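Local coordinates for protein putative uronate isomerase (Thermotoga maritima, PDB 4NAR) that carries a lactate racemase N-terminal domain and may racemise lactate, though its activity is not established, at residues Thr72-Lys77 with Phe314-Gln319; His65-Ser70 with Lys133-Leu138. All coordinates share one frame; numbering follows the deposited sequence.

Both contacts draw on one run of chain, strand 63-68 and the loop that follows it towards helix 78-85. In interaction 2 the end of this strand, inside the mixed sheet, packs an apolar side chain against the end of strand 130-135, which belongs to a separate two-strand antiparallel sheet; the contact is buried and joins the two sheets by van der Waals touches between side chains. Interaction 1 lies farther along, where the loop meets the turn leading into helix 318-327, and is only partly buried, polar and water-bridged. The centres are 16 Å apart, yet the two sites touch where Met76 SE packs 3.2 Å from Asn68 OD1. Side-chain packing thus gives way to polar chemistry beside a bound sulfate, which may mark a pocket.

Interaction 1: residues Thr72-Lys77 with Phe314-Gln319; sequences THRTMK and FHSNPQ. With SO4 (sulfate ion), chain B.
Thr72 and His315 meet at about a right angle where the loop after strand 63-68, in the lactate racemase N-terminal family region, reaches the N-capped start of helix 318-327. Asn317 is the N-cap, its OD1 accepting from the backbone N of Met320. The Thr72 hydroxyl comes to the edge of the imidazole, 3° out of its plane, and His315 NE2 donates to Thr72 OG1 over 3.2 Å. Across CE1, ND1 accepts a hydrogen bond from the backbone N of Asn317, also near the ring plane, so both ring nitrogens are held and the ring's rotation is fixed; Trp283 adds an edge-to-face contact. With chi1 at 57°, Thr72 OG1 lies between its backbone N and carbonyl carbon, where hydroxyl and amide together grip the sulfate: OG1 donates to O3 over 2.7 Å and N to O2 over 2.9 Å. His180, Trp283 and Asn348 complete the site, probably filled from the crystallisation liquor but possibly marking a pocket. Alongside, Ser316 OG lies 3.3 Å from Arg74 CB, while the Arg74 guanidinium leads away to salt bridges with Asp280 and Glu80. A water donates to Thr72 O at 2.8 Å and is hydrogen-bonded to Ser316 OG at 3.1 Å.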
loop_
_atom_site.group_PDB
_atom_site.type_symbol
_atom_site.label_atom_id
_atom_site.label_comp_id
_atom_site.label_asym_id
_atom_site.label_seq_id
_atom_site.Cartn_x
_atom_site.Cartn_y
_atom_site.Cartn_z
ATOM N N THR A 72 -0.162 -6.774 -5.794
ATOM C CA THR A 72 0.572 -7.208 -6.995
ATOM C C THR A 72 2.061 -7.489 -6.746
ATOM O O THR A 72 2.774 -7.894 -7.674
ATOM C CB THR A 72 0.485 -6.178 -8.151
ATOM O OG1 THR A 72 0.976 -4.914 -7.701
ATOM C CG2 THR A 72 -0.951 -6.016 -8.650
ATOM N N HIS A 73 2.527 -7.266 -5.512
ATOM C CA HIS A 73 3.952 -7.413 -5.182
ATOM C C HIS A 73 4.467 -8.847 -5.293
ATOM O O HIS A 73 3.683 -9.802 -5.267
ATOM C CB HIS A 73 4.250 -6.920 -3.766
ATOM C CG HIS A 73 3.838 -5.508 -3.512
ATOM N ND1 HIS A 73 3.848 -4.955 -2.247
ATOM C CD2 HIS A 73 3.392 -4.542 -4.347
ATOM C CE1 HIS A 73 3.432 -3.701 -2.319
ATOM N NE2 HIS A 73 3.147 -3.426 -3.580
ATOM N N ARG A 74 5.792 -8.986 -5.373
ATOM C CA ARG A 74 6.433 -10.301 -5.531
ATOM C C ARG A 74 6.118 -11.234 -4.364
ATOM O O ARG A 74 5.721 -10.786 -3.276
ATOM C CB ARG A 74 7.963 -10.183 -5.698
ATOM C CG ARG A 74 8.717 -9.528 -4.508
ATOM C CD ARG A 74 10.243 -9.787 -4.617
ATOM N NE ARG A 74 11.019 -9.222 -3.509
ATOM C CZ ARG A 74 11.207 -9.826 -2.332
ATOM N NH1 ARG A 74 10.662 -11.018 -2.098
ATOM N NH2 ARG A 74 11.932 -9.233 -1.379
ATOM N N THR A 75 6.287 -12.531 -4.599
ATOM C CA THR A 75 6.178 -13.511 -3.538
ATOM C C THR A 75 7.345 -13.331 -2.585
ATOM O O THR A 75 8.416 -12.835 -2.968
ATOM C CB THR A 75 6.227 -14.948 -4.088
ATOM O OG1 THR A 75 7.380 -15.086 -4.939
ATOM C CG2 THR A 75 4.974 -15.249 -4.885
HETATM N N MSE A 76 7.132 -13.740 -1.340
HETATM C CA MSE A 76 8.187 -13.698 -0.341
HETATM C C MSE A 76 8.848 -15.049 -0.143
HETATM O O MSE A 76 8.196 -16.098 -0.246
HETATM C CB MSE A 76 7.652 -13.183 0.989
HETATM C CG MSE A 76 7.914 -11.694 1.158
HETATM SE SE MSE A 76 6.706 -10.947 2.437
HETATM C CE MSE A 76 7.474 -11.558 4.087
ATOM N N LYS A 77 10.146 -15.001 0.127
ATOM C CA LYS A 77 10.874 -16.172 0.577
ATOM C C LYS A 77 10.459 -16.559 2.009
ATOM O O LYS A 77 10.045 -15.704 2.808
ATOM C CB LYS A 77 12.371 -15.885 0.499
ATOM C CG LYS A 77 12.830 -15.517 -0.903
ATOM C CD LYS A 77 13.477 -16.725 -1.581
ATOM C CE LYS A 77 13.519 -16.589 -3.102
ATOM N NZ LYS A 77 12.177 -16.884 -3.709
ATOM N N PHE A 314 10.994 -1.814 -12.611
ATOM C CA PHE A 314 9.814 -1.009 -12.336
ATOM C C PHE A 314 8.768 -1.810 -11.568
ATOM O O PHE A 314 8.112 -1.284 -10.654
ATOM C CB PHE A 314 9.222 -0.455 -13.631
ATOM C CG PHE A 314 10.137 0.487 -14.345
ATOM C CD1 PHE A 314 10.110 1.855 -14.057
ATOM C CD2 PHE A 314 11.058 0.006 -15.278
ATOM C CE1 PHE A 314 10.987 2.735 -14.700
ATOM C CE2 PHE A 314 11.929 0.874 -15.939
ATOM C CZ PHE A 314 11.895 2.240 -15.647
ATOM N N HIS A 315 8.602 -3.071 -11.958
ATOM C CA HIS A 315 7.685 -3.981 -11.270
ATOM C C HIS A 315 8.320 -5.362 -11.342
ATOM O O HIS A 315 9.097 -5.619 -12.265
ATOM C CB HIS A 315 6.308 -3.980 -11.952
ATOM C CG HIS A 315 5.200 -4.504 -11.088
ATOM N ND1 HIS A 315 4.984 -5.854 -10.876
ATOM C CD2 HIS A 315 4.235 -3.856 -10.386
ATOM C CE1 HIS A 315 3.939 -6.011 -10.079
ATOM N NE2 HIS A 315 3.464 -4.813 -9.770
ATOM N N SER A 316 8.019 -6.246 -10.387
ATOM C CA SER A 316 8.634 -7.580 -10.402
ATOM C C SER A 316 7.894 -8.544 -11.339
ATOM O O SER A 316 8.482 -9.505 -11.856
ATOM C CB SER A 316 8.756 -8.163 -8.989
ATOM O OG SER A 316 7.505 -8.154 -8.309
ATOM N N ASN A 317 6.606 -8.282 -11.547
ATOM C CA ASN A 317 5.818 -9.019 -12.524
ATOM C C ASN A 317 6.207 -8.595 -13.956
ATOM O O ASN A 317 5.965 -7.451 -14.352
ATOM C CB ASN A 317 4.335 -8.767 -12.267
ATOM C CG ASN A 317 3.441 -9.546 -13.209
ATOM O OD1 ASN A 317 3.129 -9.075 -14.305
ATOM N ND2 ASN A 317 3.022 -10.743 -12.790
ATOM N N PRO A 318 6.816 -9.516 -14.737
ATOM C CA PRO A 318 7.430 -9.189 -16.040
ATOM C C PRO A 318 6.459 -8.490 -16.972
ATOM O O PRO A 318 6.819 -7.543 -17.682
ATOM C CB PRO A 318 7.777 -10.563 -16.634
ATOM C CG PRO A 318 7.908 -11.476 -15.442
ATOM C CD PRO A 318 6.870 -10.963 -14.448
ATOM N N GLN A 319 5.224 -8.967 -16.959
ATOM C CA GLN A 319 4.198 -8.407 -17.809
ATOM C C GLN A 319 3.917 -6.954 -17.430
ATOM O O GLN A 319 3.944 -6.073 -18.295
ATOM C CB GLN A 319 2.932 -9.253 -17.729
ATOM C CG GLN A 319 1.747 -8.644 -18.447
ATOM C CD GLN A 319 1.533 -9.240 -19.828
ATOM O OE1 GLN A 319 0.548 -9.967 -20.060
ATOM N NE2 GLN A 319 2.448 -8.931 -20.760
HETATM S S SO4 B . -1.009 -2.867 -5.682
HETATM O O1 SO4 B . -2.332 -2.353 -5.288
HETATM O O2 SO4 B . -0.707 -4.073 -4.896
HETATM O O3 SO4 B . -1.017 -3.169 -7.121
HETATM O O4 SO4 B . 0.017 -1.836 -5.414
HETATM O O HOH W 1 4.758 -9.390 -8.901
HETATM O O HOH W 2 7.504 -6.573 -5.209
#

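Interaction 2: residues His65-Ser70 with Lys133-Leu138; sequences HTLNAS and KVNRLL
Leu67 reaches from strand 63-68 to Asn135 and Leu137, which sit where strand 130-135 runs into a 3-10 turn. In the apolar contact Leu67 CG meets Leu137 CD1 at 3.8 Å, the two side chains crossing at a slant, with the backbones well apart: 8.3 Å between the CA atoms of this pair. Leu33, Val35 and Ile170 also press on Leu67, extending the packing into neighbouring strand 31-36 and a nearby loop. Mixed contacts follow, as Leu67 and Asn135 approach from opposite directions. Both leucine methyls lie over one face of the amide: Leu67 CD1 is 3.9 Å from Asn135 CB and CG, and Leu67 CD2 is 3.8 Å from Asn135 ND2. The hydrogen bonds belong to Asn135 and its own turn. Its chi1 of -161° brings the amide over Leu67, and chi2 of -68° aims OD1 at Leu137 N, which donates over 3.0 Å in the carbonyl plane, onto a lone pair. ND2 is hydrogen-bonded to His99 ND1, so both polar ends of this buried amide are satisfied. A bond from Leu138 N to Asn135 O, 3.3 Å long, closes the same bend. Asn135 thus forms an Asx turn, ending strand 130-135 and leading into the 3-10 segment.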
loop_
_atom_site.group_PDB
_atom_site.type_symbol
_atom_site.label_atom_id
_atom_site.label_comp_id
_atom_site.label_asym_id
_atom_site.label_seq_id
_atom_site.Cartn_x
_atom_site.Cartn_y
_atom_site.Cartn_z
ATOM N N HIS A 65 -1.787 -21.013 10.170
ATOM C CA HIS A 65 -1.524 -20.680 8.779
ATOM C C HIS A 65 -1.325 -19.171 8.617
ATOM O O HIS A 65 -1.955 -18.370 9.314
ATOM C CB HIS A 65 -2.685 -21.153 7.916
ATOM C CG HIS A 65 -2.784 -22.648 7.807
ATOM N ND1 HIS A 65 -2.380 -23.340 6.683
ATOM C CD2 HIS A 65 -3.247 -23.576 8.674
ATOM C CE1 HIS A 65 -2.591 -24.631 6.865
ATOM N NE2 HIS A 65 -3.112 -24.804 8.064
ATOM N N THR A 66 -0.442 -18.768 7.705
ATOM C CA THR A 66 -0.294 -17.344 7.415
ATOM C C THR A 66 -0.453 -17.041 5.935
ATOM O O THR A 66 -0.196 -17.901 5.090
ATOM C CB THR A 66 1.040 -16.753 7.956
ATOM O OG1 THR A 66 2.024 -16.691 6.900
ATOM C CG2 THR A 66 1.540 -17.573 9.172
ATOM N N LEU A 67 -0.892 -15.819 5.634
ATOM C CA LEU A 67 -1.133 -15.397 4.259
ATOM C C LEU A 67 -0.510 -14.021 4.083
ATOM O O LEU A 67 -0.819 -13.059 4.815
ATOM C CB LEU A 67 -2.638 -15.320 3.944
ATOM C CG LEU A 67 -3.202 -15.706 2.561
ATOM C CD1 LEU A 67 -4.507 -14.974 2.319
ATOM C CD2 LEU A 67 -2.242 -15.489 1.389
ATOM N N ASN A 68 0.383 -13.941 3.109
ATOM C CA ASN A 68 1.028 -12.703 2.762
ATOM C C ASN A 68 0.089 -11.849 1.918
ATOM O O ASN A 68 -0.203 -12.199 0.768
ATOM C CB ASN A 68 2.302 -13.000 1.965
ATOM C CG ASN A 68 3.050 -11.737 1.586
ATOM O OD1 ASN A 68 3.492 -10.981 2.460
ATOM N ND2 ASN A 68 3.192 -11.496 0.277
ATOM N N ALA A 69 -0.371 -10.730 2.478
ATOM C CA ALA A 69 -1.207 -9.796 1.721
ATOM C C ALA A 69 -0.344 -9.029 0.712
ATOM O O ALA A 69 0.002 -7.855 0.938
ATOM C CB ALA A 69 -1.933 -8.827 2.656
ATOM N N SER A 70 -0.016 -9.685 -0.398
ATOM C CA SER A 70 0.957 -9.142 -1.355
ATOM C C SER A 70 0.460 -7.990 -2.249
ATOM O O SER A 70 1.252 -7.140 -2.694
ATOM C CB SER A 70 1.451 -10.266 -2.270
ATOM O OG SER A 70 0.443 -10.606 -3.222
ATOM N N LYS A 133 -12.989 -11.175 -6.413
ATOM C CA LYS A 133 -12.338 -12.463 -6.196
ATOM C C LYS A 133 -11.165 -12.327 -5.230
ATOM O O LYS A 133 -10.248 -11.511 -5.454
ATOM C CB LYS A 133 -11.846 -13.039 -7.526
ATOM C CG LYS A 133 -12.930 -13.175 -8.578
ATOM C CD LYS A 133 -12.344 -13.715 -9.864
ATOM C CE LYS A 133 -13.296 -13.505 -11.035
ATOM N NZ LYS A 133 -12.524 -13.211 -12.280
ATOM N N VAL A 134 -11.191 -13.125 -4.161
ATOM C CA VAL A 134 -10.153 -13.056 -3.146
ATOM C C VAL A 134 -9.611 -14.451 -2.829
ATOM O O VAL A 134 -10.246 -15.466 -3.192
ATOM C CB VAL A 134 -10.679 -12.371 -1.870
ATOM C CG1 VAL A 134 -10.958 -10.902 -2.161
ATOM C CG2 VAL A 134 -11.941 -13.073 -1.374
ATOM N N ASN A 135 -8.440 -14.493 -2.180
ATOM C CA ASN A 135 -7.767 -15.757 -1.897
ATOM C C ASN A 135 -8.751 -16.714 -1.255
ATOM O O ASN A 135 -9.472 -16.321 -0.316
ATOM C CB ASN A 135 -6.580 -15.576 -0.947
ATOM C CG ASN A 135 -5.623 -16.757 -1.002
ATOM O OD1 ASN A 135 -5.966 -17.861 -0.587
ATOM N ND2 ASN A 135 -4.429 -16.535 -1.556
ATOM N N ARG A 136 -8.802 -17.950 -1.752
ATOM C CA ARG A 136 -9.835 -18.881 -1.292
ATOM C C ARG A 136 -9.593 -19.328 0.154
ATOM O O ARG A 136 -10.509 -19.849 0.807
ATOM C CB ARG A 136 -9.980 -20.073 -2.239
ATOM C CG ARG A 136 -8.663 -20.734 -2.581
ATOM C CD ARG A 136 -8.901 -21.982 -3.414
ATOM N NE ARG A 136 -8.176 -23.117 -2.842
ATOM C CZ ARG A 136 -8.750 -24.149 -2.227
ATOM N NH1 ARG A 136 -10.073 -24.218 -2.118
ATOM N NH2 ARG A 136 -7.994 -25.125 -1.735
ATOM N N LEU A 137 -8.383 -19.083 0.661
ATOM C CA LEU A 137 -8.079 -19.366 2.069
ATOM C C LEU A 137 -9.049 -18.716 3.050
ATOM O O LEU A 137 -9.378 -19.315 4.076
ATOM C CB LEU A 137 -6.646 -18.980 2.436
ATOM C CG LEU A 137 -5.560 -20.049 2.265
ATOM C CD1 LEU A 137 -4.195 -19.379 2.387
ATOM C CD2 LEU A 137 -5.700 -21.158 3.311
ATOM N N LEU A 138 -9.516 -17.507 2.737
ATOM C CA LEU A 138 -10.514 -16.840 3.576
ATOM C C LEU A 138 -11.732 -17.687 3.919
ATOM O O LEU A 138 -12.386 -17.427 4.930
ATOM C CB LEU A 138 -11.002 -15.545 2.935
ATOM C CG LEU A 138 -9.967 -14.428 3.001
ATOM C CD1 LEU A 138 -10.619 -13.124 2.561
ATOM C CD2 LEU A 138 -9.360 -14.327 4.408
#